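Local coordinates for ribokinase (PDB 6WHJ), which probably catalyses the ATP- and magnesium-dependent phosphorylation of D-ribose at O-5, working as a homodimer of the PfkB carbohydrate kinase family, at residues B[126-131]-B[153-158]; B[133-138]-B[160-165]; B[220-225]-B[236-241]; B[173-178]-B[202-207]. All coordinates share one frame; numbering follows the deposited sequence.

Interaction 1 of 4, residues B[126-131]-B[153-158]; sequences SLVPDL and LLFVEV
Leu-131 and Val-158 mark the nearest backbone approach, their CA atoms 8.5 Å apart, where a type I beta turn from Val-128 to Leu-131 faces one side of helix 149-165. Leu-131 N donates to Val-128 O (3.2 Å) and closes the turn, so that the side chains of both end residues point at the helix. The phenyl ring of Phe-155 reaches out from the helix to meet both. It is met at its rim and not over a face: Val-128 CG2 lies in the ring plane, 4.0 Å from Phe-155 CE1, and Leu-131 CD2 comes to the same ring carbon at 3.6 Å. Leu-131 CD2 also reaches across to Val-158 CG1 (4.3 Å), one helical turn further along. Both turn residues cross the phenyl side chain at about a right angle. The CB of Phe-155 does not aim at the turn; with CG beside the backbone N (chi1 -81°), the ring leans over so that its CE1 corner lands between valine and leucine. Val-128, Leu-131 and Phe-155 are buried, and no hydrogen bond crosses between the turn and the helix. In the ribokinase fold of the PfkB family, helix 149-165 is the crossover between the parallel strands 140-143 and 170-173, and it packs on the nine-stranded sheet. The contact is a hydrophobic seam beside that sheet: Leu-131 and Phe-155 both rest on Ile-12 of strand 9-12, while Val-128 and Leu-131 share Val-65 of strand 62-69. Leu-123, from the loop before the turn, touches Phe-155 as well.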
# COMPACT_ATOMS: atom_id res chain seq x y z
N SER B 126 23.54 -19.28 5.43
CA SER B 126 23.14 -20.64 5.80
C SER B 126 21.91 -21.11 5.02
O SER B 126 21.72 -22.32 4.84
CB SER B 126 22.93 -20.73 7.32
OG SER B 126 21.74 -20.06 7.72
N LEU B 127 21.05 -20.19 4.60
CA LEU B 127 19.90 -20.57 3.78
C LEU B 127 20.32 -20.99 2.37
O LEU B 127 19.58 -21.73 1.71
CB LEU B 127 18.91 -19.41 3.69
CG LEU B 127 17.58 -19.77 3.05
CD1 LEU B 127 16.90 -20.82 3.90
CD2 LEU B 127 16.69 -18.53 2.85
N VAL B 128 21.48 -20.53 1.90
CA VAL B 128 21.97 -20.86 0.57
C VAL B 128 23.37 -21.43 0.75
O VAL B 128 24.37 -20.79 0.38
CB VAL B 128 21.95 -19.63 -0.36
CG1 VAL B 128 20.55 -19.40 -0.89
CG2 VAL B 128 22.41 -18.38 0.36
N PRO B 129 23.49 -22.64 1.30
CA PRO B 129 24.80 -23.15 1.72
C PRO B 129 25.78 -23.37 0.59
O PRO B 129 26.98 -23.50 0.85
CB PRO B 129 24.45 -24.47 2.42
CG PRO B 129 23.15 -24.88 1.81
CD PRO B 129 22.41 -23.61 1.58
N ASP B 130 25.31 -23.47 -0.66
CA ASP B 130 26.18 -23.76 -1.80
C ASP B 130 26.54 -22.52 -2.59
O ASP B 130 27.01 -22.63 -3.72
CB ASP B 130 25.51 -24.80 -2.70
CG ASP B 130 25.37 -26.13 -2.00
OD1 ASP B 130 26.38 -26.60 -1.43
OD2 ASP B 130 24.25 -26.69 -2.00
N LEU B 131 26.39 -21.34 -1.99
CA LEU B 131 26.68 -20.10 -2.70
C LEU B 131 28.16 -19.97 -3.01
O LEU B 131 28.54 -19.47 -4.07
CB LEU B 131 26.21 -18.91 -1.86
CG LEU B 131 26.55 -17.50 -2.33
CD1 LEU B 131 25.87 -17.23 -3.67
CD2 LEU B 131 26.11 -16.49 -1.29
N LEU B 153 25.89 -8.38 6.35
CA LEU B 153 27.26 -8.51 6.84
C LEU B 153 27.71 -9.96 6.83
O LEU B 153 28.91 -10.24 6.66
CB LEU B 153 27.38 -7.91 8.25
CG LEU B 153 27.16 -6.40 8.30
CD1 LEU B 153 27.48 -5.82 9.66
CD2 LEU B 153 27.94 -5.67 7.20
N LEU B 154 26.79 -10.90 7.01
CA LEU B 154 27.16 -12.30 6.83
C LEU B 154 27.50 -12.58 5.37
O LEU B 154 28.49 -13.27 5.09
CB LEU B 154 26.04 -13.23 7.31
CG LEU B 154 25.69 -13.25 8.81
CD1 LEU B 154 24.52 -14.18 9.07
CD2 LEU B 154 26.89 -13.64 9.64
N PHE B 155 26.72 -12.04 4.42
CA PHE B 155 27.06 -12.24 3.02
C PHE B 155 28.36 -11.55 2.65
O PHE B 155 29.11 -12.05 1.81
CB PHE B 155 25.94 -11.74 2.09
CG PHE B 155 24.82 -12.72 1.93
CD1 PHE B 155 25.04 -13.93 1.30
CD2 PHE B 155 23.55 -12.42 2.40
CE1 PHE B 155 24.02 -14.85 1.16
CE2 PHE B 155 22.52 -13.33 2.26
CZ PHE B 155 22.75 -14.54 1.64
N VAL B 156 28.63 -10.39 3.26
CA VAL B 156 29.90 -9.70 3.04
C VAL B 156 31.07 -10.61 3.40
O VAL B 156 32.07 -10.68 2.67
CB VAL B 156 29.93 -8.38 3.84
CG1 VAL B 156 31.35 -7.92 4.08
CG2 VAL B 156 29.14 -7.31 3.10
N GLU B 157 30.97 -11.33 4.52
CA GLU B 157 32.05 -12.23 4.89
C GLU B 157 32.20 -13.36 3.88
O GLU B 157 33.33 -13.74 3.53
CB GLU B 157 31.83 -12.76 6.30
CG GLU B 157 32.88 -13.77 6.73
CD GLU B 157 34.29 -13.19 6.75
OE1 GLU B 157 34.45 -11.95 6.91
OE2 GLU B 157 35.25 -13.98 6.60
N VAL B 158 31.09 -13.88 3.36
CA VAL B 158 31.19 -14.91 2.33
C VAL B 158 31.93 -14.38 1.11
O VAL B 158 32.82 -15.04 0.57
CB VAL B 158 29.79 -15.42 1.95
CG1 VAL B 158 29.86 -16.31 0.73
CG2 VAL B 158 29.17 -16.18 3.12

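Interaction 2 of 4, residues B[133-138]-B[160-165]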
# COMPACT_ATOMS: atom_id res chain seq x y z
N ALA B 133 30.37 -22.08 -3.89
CA ALA B 133 30.79 -22.77 -5.11
C ALA B 133 30.51 -21.93 -6.35
O ALA B 133 31.30 -21.95 -7.30
CB ALA B 133 30.08 -24.13 -5.21
N VAL B 134 29.40 -21.19 -6.35
CA VAL B 134 29.06 -20.35 -7.50
C VAL B 134 29.93 -19.11 -7.53
O VAL B 134 30.42 -18.71 -8.60
CB VAL B 134 27.56 -19.99 -7.46
CG1 VAL B 134 27.18 -19.19 -8.69
CG2 VAL B 134 26.70 -21.22 -7.32
N LEU B 135 30.18 -18.50 -6.37
CA LEU B 135 30.91 -17.25 -6.31
C LEU B 135 32.36 -17.40 -6.75
O LEU B 135 32.93 -16.47 -7.33
CB LEU B 135 30.86 -16.71 -4.88
CG LEU B 135 29.61 -15.96 -4.41
CD1 LEU B 135 29.72 -15.63 -2.91
CD2 LEU B 135 29.44 -14.69 -5.23
N VAL B 136 32.98 -18.56 -6.49
CA VAL B 136 34.39 -18.74 -6.85
C VAL B 136 34.60 -18.94 -8.34
O VAL B 136 35.75 -19.01 -8.79
CB VAL B 136 35.02 -19.92 -6.08
CG1 VAL B 136 34.98 -19.66 -4.58
CG2 VAL B 136 34.30 -21.22 -6.41
N LYS B 137 33.52 -19.03 -9.12
CA LYS B 137 33.62 -19.10 -10.57
C LYS B 137 32.97 -17.91 -11.27
O LYS B 137 32.99 -17.85 -12.51
CB LYS B 137 33.00 -20.40 -11.09
N ALA B 138 32.40 -16.97 -10.53
CA ALA B 138 31.72 -15.83 -11.11
C ALA B 138 32.68 -14.64 -11.30
O ALA B 138 33.80 -14.63 -10.78
CB ALA B 138 30.53 -15.42 -10.24
N LYS B 160 34.05 -11.87 0.93
CA LYS B 160 35.46 -11.67 1.26
C LYS B 160 36.24 -12.97 1.11
O LYS B 160 37.35 -12.98 0.57
CB LYS B 160 35.59 -11.10 2.68
CG LYS B 160 37.02 -10.84 3.18
CD LYS B 160 37.01 -10.36 4.62
CE LYS B 160 38.40 -10.03 5.14
NZ LYS B 160 38.43 -9.84 6.62
N GLN B 161 35.64 -14.08 1.56
CA GLN B 161 36.28 -15.38 1.40
C GLN B 161 36.29 -15.85 -0.05
O GLN B 161 37.21 -16.55 -0.47
CB GLN B 161 35.56 -16.41 2.27
CG GLN B 161 35.98 -16.44 3.73
CD GLN B 161 35.07 -17.31 4.58
OE1 GLN B 161 34.74 -18.44 4.22
NE2 GLN B 161 34.68 -16.79 5.74
N ALA B 162 35.27 -15.46 -0.83
CA ALA B 162 35.23 -15.86 -2.23
C ALA B 162 36.25 -15.09 -3.06
O ALA B 162 36.86 -15.65 -3.98
CB ALA B 162 33.83 -15.67 -2.81
N LYS B 163 36.47 -13.80 -2.74
CA LYS B 163 37.44 -13.06 -3.54
C LYS B 163 38.87 -13.52 -3.26
O LYS B 163 39.73 -13.46 -4.15
CB LYS B 163 37.30 -11.55 -3.30
CG LYS B 163 35.96 -11.01 -3.78
CD LYS B 163 35.88 -9.50 -3.94
CE LYS B 163 36.63 -8.73 -2.89
NZ LYS B 163 36.81 -7.32 -3.36
N ALA B 164 39.14 -14.02 -2.05
CA ALA B 164 40.47 -14.53 -1.77
C ALA B 164 40.75 -15.79 -2.58
O ALA B 164 41.91 -16.09 -2.88
CB ALA B 164 40.64 -14.78 -0.28
N GLN B 165 39.71 -16.54 -2.95
CA GLN B 165 39.89 -17.71 -3.79
C GLN B 165 39.79 -17.40 -5.27
O GLN B 165 40.41 -18.10 -6.09
CB GLN B 165 38.84 -18.77 -3.44
CG GLN B 165 38.99 -19.39 -2.07
CD GLN B 165 37.96 -20.48 -1.83
OE1 GLN B 165 38.01 -21.55 -2.46
NE2 GLN B 165 37.03 -20.24 -0.90
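Leu-135, Val-136, Ala-162 and Gln-165 form a small, mostly apolar contact between the short helix 131-135 with its following turn and the C-terminal part of helix 149-165, which lie side by side on the same face of the central sheet in the ribokinase fold. The backbones come close, with the CA atoms of Val-136 and Ala-162 only 5.5 Å apart, an approach that the small alanine side chain permits. Ala-162 CB points at the short helix and meets Leu-135 CB at 3.8 Å. Leu-135 CD1 lies 4.1 Å from the same Ala-162 CB. A type I turn from Leu-135 to Ala-138 then leads the chain toward strand 140-143. Asn-166 reaches back to this turn through ND2, hydrogen-bonded to Ala-138 O. Met-132, near the start of the short helix, also touches Ala-162 and Gln-165. Toward solvent the packing thins to a single methyl group against the side of a glutamine, the two side chains passing at a slant: Val-136 CG1 lies 4.1 Å from Gln-165 CB and equally far from the amide carbon Gln-165 CD.

Interaction 3 of 4, residues B[220-225]-B[236-241]; sequences KALVEK and VLFTLG
Val-223 meets Phe-238 at the dense centre of this contact, where helix 216-228 lies over strand 235-239. Val-223 CG2 comes to the ring at its edge, in the ring plane, 3.5 Å from Phe-238 CE2 and 3.7 Å from Phe-238 CZ. Leu-222 CB touches the rim more loosely, 4.3 Å from Phe-238 CZ. One face of the ring is taken by a neighbour on its own strand, Val-236 CG1, 3.6 Å above the plane and offset toward the rim. Val-236 also faces the helix, its CB at 4.3 Å from Val-223 CG2, so one methyl of Val-223 serves both strand residues. All four of these residues are buried. The outer side of the helix is a polar surface instead: Lys-220 NZ forms a salt bridge of 2.6 Å with Glu-224 OE2, one turn on, approaching on the syn side but 33° out of the carboxylate plane. The axes of helix segment 220-225 and strand segment 236-239 run at 133° to each other and come within 10.5 Å. Helix-on-strand packing of this kind belongs to the crossover from strand 193-194 to strand 235-239 in the ribokinase fold; the strand ends at Thr-239, which with Leu-240 and Gly-241 belongs to the predicted ATP site.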
# COMPACT_ATOMS: atom_id res chain seq x y z
N LYS B 220 35.05 14.83 -4.58
CA LYS B 220 36.34 14.33 -4.12
C LYS B 220 36.27 13.95 -2.65
O LYS B 220 36.69 12.86 -2.25
CB LYS B 220 37.45 15.36 -4.34
CG LYS B 220 38.57 15.18 -3.32
CD LYS B 220 39.93 15.53 -3.87
CE LYS B 220 41.05 15.13 -2.91
NZ LYS B 220 41.12 15.98 -1.68
N ALA B 221 35.68 14.83 -1.83
CA ALA B 221 35.54 14.51 -0.42
C ALA B 221 34.67 13.28 -0.21
O ALA B 221 34.94 12.47 0.68
CB ALA B 221 34.97 15.70 0.34
N LEU B 222 33.63 13.11 -1.05
CA LEU B 222 32.78 11.93 -0.90
C LEU B 222 33.51 10.65 -1.29
O LEU B 222 33.45 9.65 -0.57
CB LEU B 222 31.50 12.09 -1.72
CG LEU B 222 30.56 13.21 -1.26
CD1 LEU B 222 29.47 13.46 -2.31
CD2 LEU B 222 29.96 12.91 0.10
N VAL B 223 34.23 10.68 -2.42
CA VAL B 223 35.04 9.53 -2.81
C VAL B 223 36.12 9.27 -1.77
O VAL B 223 36.45 8.12 -1.46
CB VAL B 223 35.66 9.75 -4.21
CG1 VAL B 223 36.61 8.63 -4.56
CG2 VAL B 223 34.56 9.89 -5.27
N GLU B 224 36.67 10.35 -1.21
CA GLU B 224 37.70 10.24 -0.17
C GLU B 224 37.19 9.47 1.03
O GLU B 224 37.84 8.54 1.51
CB GLU B 224 38.09 11.65 0.26
CG GLU B 224 39.52 12.02 0.30
CD GLU B 224 39.66 13.50 0.55
OE1 GLU B 224 38.80 14.05 1.27
OE2 GLU B 224 40.60 14.13 0.03
N LYS B 225 36.02 9.87 1.54
CA LYS B 225 35.44 9.24 2.71
C LYS B 225 35.09 7.78 2.44
O LYS B 225 35.34 6.91 3.27
CB LYS B 225 34.20 10.02 3.16
CG LYS B 225 33.42 9.39 4.28
CD LYS B 225 34.14 9.50 5.61
CE LYS B 225 33.41 8.71 6.68
NZ LYS B 225 34.12 8.77 7.99
N VAL B 236 33.98 4.62 -7.74
CA VAL B 236 32.64 5.03 -7.35
C VAL B 236 31.95 5.49 -8.61
O VAL B 236 32.43 6.41 -9.29
CB VAL B 236 32.67 6.16 -6.30
CG1 VAL B 236 31.25 6.57 -5.93
CG2 VAL B 236 33.46 5.72 -5.08
N LEU B 237 30.84 4.84 -8.95
CA LEU B 237 30.00 5.25 -10.08
C LEU B 237 28.84 6.04 -9.49
O LEU B 237 27.90 5.47 -8.95
CB LEU B 237 29.49 4.03 -10.83
CG LEU B 237 28.99 4.15 -12.28
CD1 LEU B 237 28.80 2.74 -12.87
CD2 LEU B 237 27.74 4.98 -12.42
N PHE B 238 28.90 7.37 -9.62
CA PHE B 238 27.81 8.23 -9.16
C PHE B 238 26.71 8.22 -10.21
O PHE B 238 26.97 8.49 -11.39
CB PHE B 238 28.28 9.66 -8.94
CG PHE B 238 29.18 9.84 -7.77
CD1 PHE B 238 28.65 10.04 -6.51
CD2 PHE B 238 30.56 9.86 -7.93
CE1 PHE B 238 29.49 10.22 -5.42
CE2 PHE B 238 31.40 10.04 -6.85
CZ PHE B 238 30.86 10.22 -5.59
N THR B 239 25.50 7.87 -9.79
CA THR B 239 24.31 7.99 -10.62
C THR B 239 23.68 9.35 -10.40
O THR B 239 23.35 9.71 -9.27
CB THR B 239 23.31 6.88 -10.30
OG1 THR B 239 23.74 5.66 -10.93
CG2 THR B 239 21.91 7.26 -10.76
N LEU B 240 23.49 10.09 -11.49
CA LEU B 240 23.08 11.49 -11.39
C LEU B 240 21.76 11.73 -12.10
O LEU B 240 21.42 12.88 -12.41
CB LEU B 240 24.18 12.38 -11.96
CG LEU B 240 25.52 12.26 -11.24
CD1 LEU B 240 26.54 13.25 -11.78
CD2 LEU B 240 25.36 12.39 -9.72
N GLY B 241 20.99 10.67 -12.35
CA GLY B 241 19.68 10.82 -12.96
C GLY B 241 19.80 11.42 -14.35
O GLY B 241 20.59 10.96 -15.18

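Interaction 4 of 4, residues B[173-178]-B[202-207]; sequences FNPAPY and LEISGT
Ala-176 N donates to Asn-174 O at 2.7 Å, closing an inverse gamma turn centred on Pro-175, whose ring meets Ile-204 of helix 198-205. Pro-175 CB lies 3.7 Å from Ile-204 CD1, the tip of a chain that crosses the proline at about a right angle. Three residues on, Tyr-178 turns its ring to the same helix. Glu-203 CB sits over the centre of one ring face, a CH-pi contact of 3.5 Å from this CB to the centroid and 6° off the normal. From there the glutamate chain bends at chi2 (-96°), which lays the carboxylate almost parallel to the ring, the planes 12° apart, with Glu-203 OE1 at 3.8 Å from Tyr-178 CE2. Ile-204 CG1 approaches the ring edge, 3.9 Å from Tyr-178 CD1. Phe-184 and Phe-194 each touch both Pro-175 and Ile-204, completing the apolar part. A cis peptide precedes Pro-177, which packs on Thr-32 of the second subunit. The loop leaves strand 170-173 at the C-terminal ends of the parallel strands, where the ribokinase fold gathers its site; Pro-175 is about 7 Å, side chain to side chain, from Asn-197 of the predicted ATP site.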
# COMPACT_ATOMS: atom_id res chain seq x y z
N PHE B 173 28.33 -2.92 -5.31
CA PHE B 173 27.37 -2.58 -4.26
C PHE B 173 26.58 -1.35 -4.67
O PHE B 173 27.14 -0.26 -4.82
CB PHE B 173 28.09 -2.37 -2.93
CG PHE B 173 27.17 -2.00 -1.78
CD1 PHE B 173 25.98 -2.68 -1.58
CD2 PHE B 173 27.52 -1.01 -0.89
CE1 PHE B 173 25.13 -2.34 -0.52
CE2 PHE B 173 26.70 -0.67 0.17
CZ PHE B 173 25.49 -1.35 0.35
N ASN B 174 25.26 -1.51 -4.82
CA ASN B 174 24.34 -0.41 -5.09
C ASN B 174 23.58 -0.09 -3.81
O ASN B 174 22.63 -0.80 -3.46
CB ASN B 174 23.37 -0.79 -6.21
CG ASN B 174 22.25 0.20 -6.39
OD1 ASN B 174 21.11 -0.18 -6.62
ND2 ASN B 174 22.56 1.48 -6.25
N PRO B 175 23.93 0.99 -3.08
CA PRO B 175 23.38 1.20 -1.72
C PRO B 175 21.95 1.75 -1.73
O PRO B 175 21.68 2.84 -1.21
CB PRO B 175 24.37 2.21 -1.13
CG PRO B 175 24.75 3.04 -2.32
CD PRO B 175 24.83 2.08 -3.48
N ALA B 176 21.01 0.98 -2.27
CA ALA B 176 19.64 1.47 -2.46
C ALA B 176 18.60 0.56 -1.82
O ALA B 176 18.68 -0.67 -1.96
CB ALA B 176 19.35 1.60 -3.96
N PRO B 177 17.61 1.11 -1.11
CA PRO B 177 17.49 2.53 -0.73
C PRO B 177 18.35 2.84 0.48
O PRO B 177 18.73 1.93 1.21
CB PRO B 177 16.00 2.66 -0.38
CG PRO B 177 15.65 1.32 0.17
CD PRO B 177 16.44 0.33 -0.67
N TYR B 178 18.61 4.12 0.72
CA TYR B 178 19.42 4.49 1.88
C TYR B 178 18.77 4.01 3.17
O TYR B 178 17.59 4.27 3.43
CB TYR B 178 19.65 6.00 1.93
CG TYR B 178 20.30 6.38 3.23
CD1 TYR B 178 21.63 6.06 3.48
CD2 TYR B 178 19.58 7.02 4.23
CE1 TYR B 178 22.23 6.40 4.67
CE2 TYR B 178 20.16 7.36 5.43
CZ TYR B 178 21.49 7.05 5.65
OH TYR B 178 22.07 7.39 6.85
N LEU B 202 25.29 11.25 -0.43
CA LEU B 202 25.30 12.32 0.56
C LEU B 202 24.87 11.81 1.92
O LEU B 202 25.37 12.30 2.94
CB LEU B 202 24.40 13.46 0.10
CG LEU B 202 25.06 14.37 -0.94
CD1 LEU B 202 24.11 15.47 -1.40
CD2 LEU B 202 26.35 14.96 -0.37
N GLU B 203 23.95 10.85 1.96
CA GLU B 203 23.48 10.34 3.24
C GLU B 203 24.49 9.40 3.89
O GLU B 203 24.56 9.33 5.12
CB GLU B 203 22.15 9.61 3.07
CG GLU B 203 20.99 10.52 2.69
CD GLU B 203 20.18 10.96 3.90
OE1 GLU B 203 20.76 11.05 5.01
OE2 GLU B 203 18.96 11.20 3.75
N ILE B 204 25.34 8.74 3.09
CA ILE B 204 26.30 7.80 3.67
C ILE B 204 27.53 8.49 4.23
O ILE B 204 28.29 7.87 4.98
CB ILE B 204 26.62 6.73 2.60
CG1 ILE B 204 25.40 5.84 2.33
CG2 ILE B 204 27.78 5.82 2.98
CD1 ILE B 204 25.53 4.91 1.13
N SER B 205 27.70 9.79 3.97
CA SER B 205 28.83 10.55 4.50
C SER B 205 28.47 11.47 5.66
O SER B 205 29.37 11.88 6.40
CB SER B 205 29.48 11.37 3.39
OG SER B 205 30.09 10.51 2.45
N GLY B 206 27.20 11.83 5.83
CA GLY B 206 26.79 12.69 6.92
C GLY B 206 25.99 13.92 6.53
O GLY B 206 25.65 14.71 7.41
N THR B 207 25.67 14.12 5.25
CA THR B 207 24.93 15.30 4.82
C THR B 207 23.53 14.89 4.38
O THR B 207 23.14 13.73 4.44
CB THR B 207 25.68 16.01 3.69
OG1 THR B 207 27.07 15.65 3.74
CG2 THR B 207 25.56 17.51 3.84

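Interactions 1 and 2 interleave along the chain, followed by interaction 4 and then interaction 3. The first two share helix 149-165, with centres 11 Å apart, and join directly where Val-158 CG1 meets Leu-135 CD1 at 3.7 Å. Interactions 3 and 4 form a second pair, 10 Å apart by their centres, linked through the consecutive helices 198-205 and 216-228, with Leu-222 packing on Leu-202 and Ser-205. The pairs lie 23 to 28 Å apart, centre to centre, along one nine-stranded sheet. Interactions 1 and 2 pack against strand 9-12, whereas interaction 3 includes part of the predicted ATP site and interaction 4 lies beside it, at the ends of strands 235-239 and 170-173.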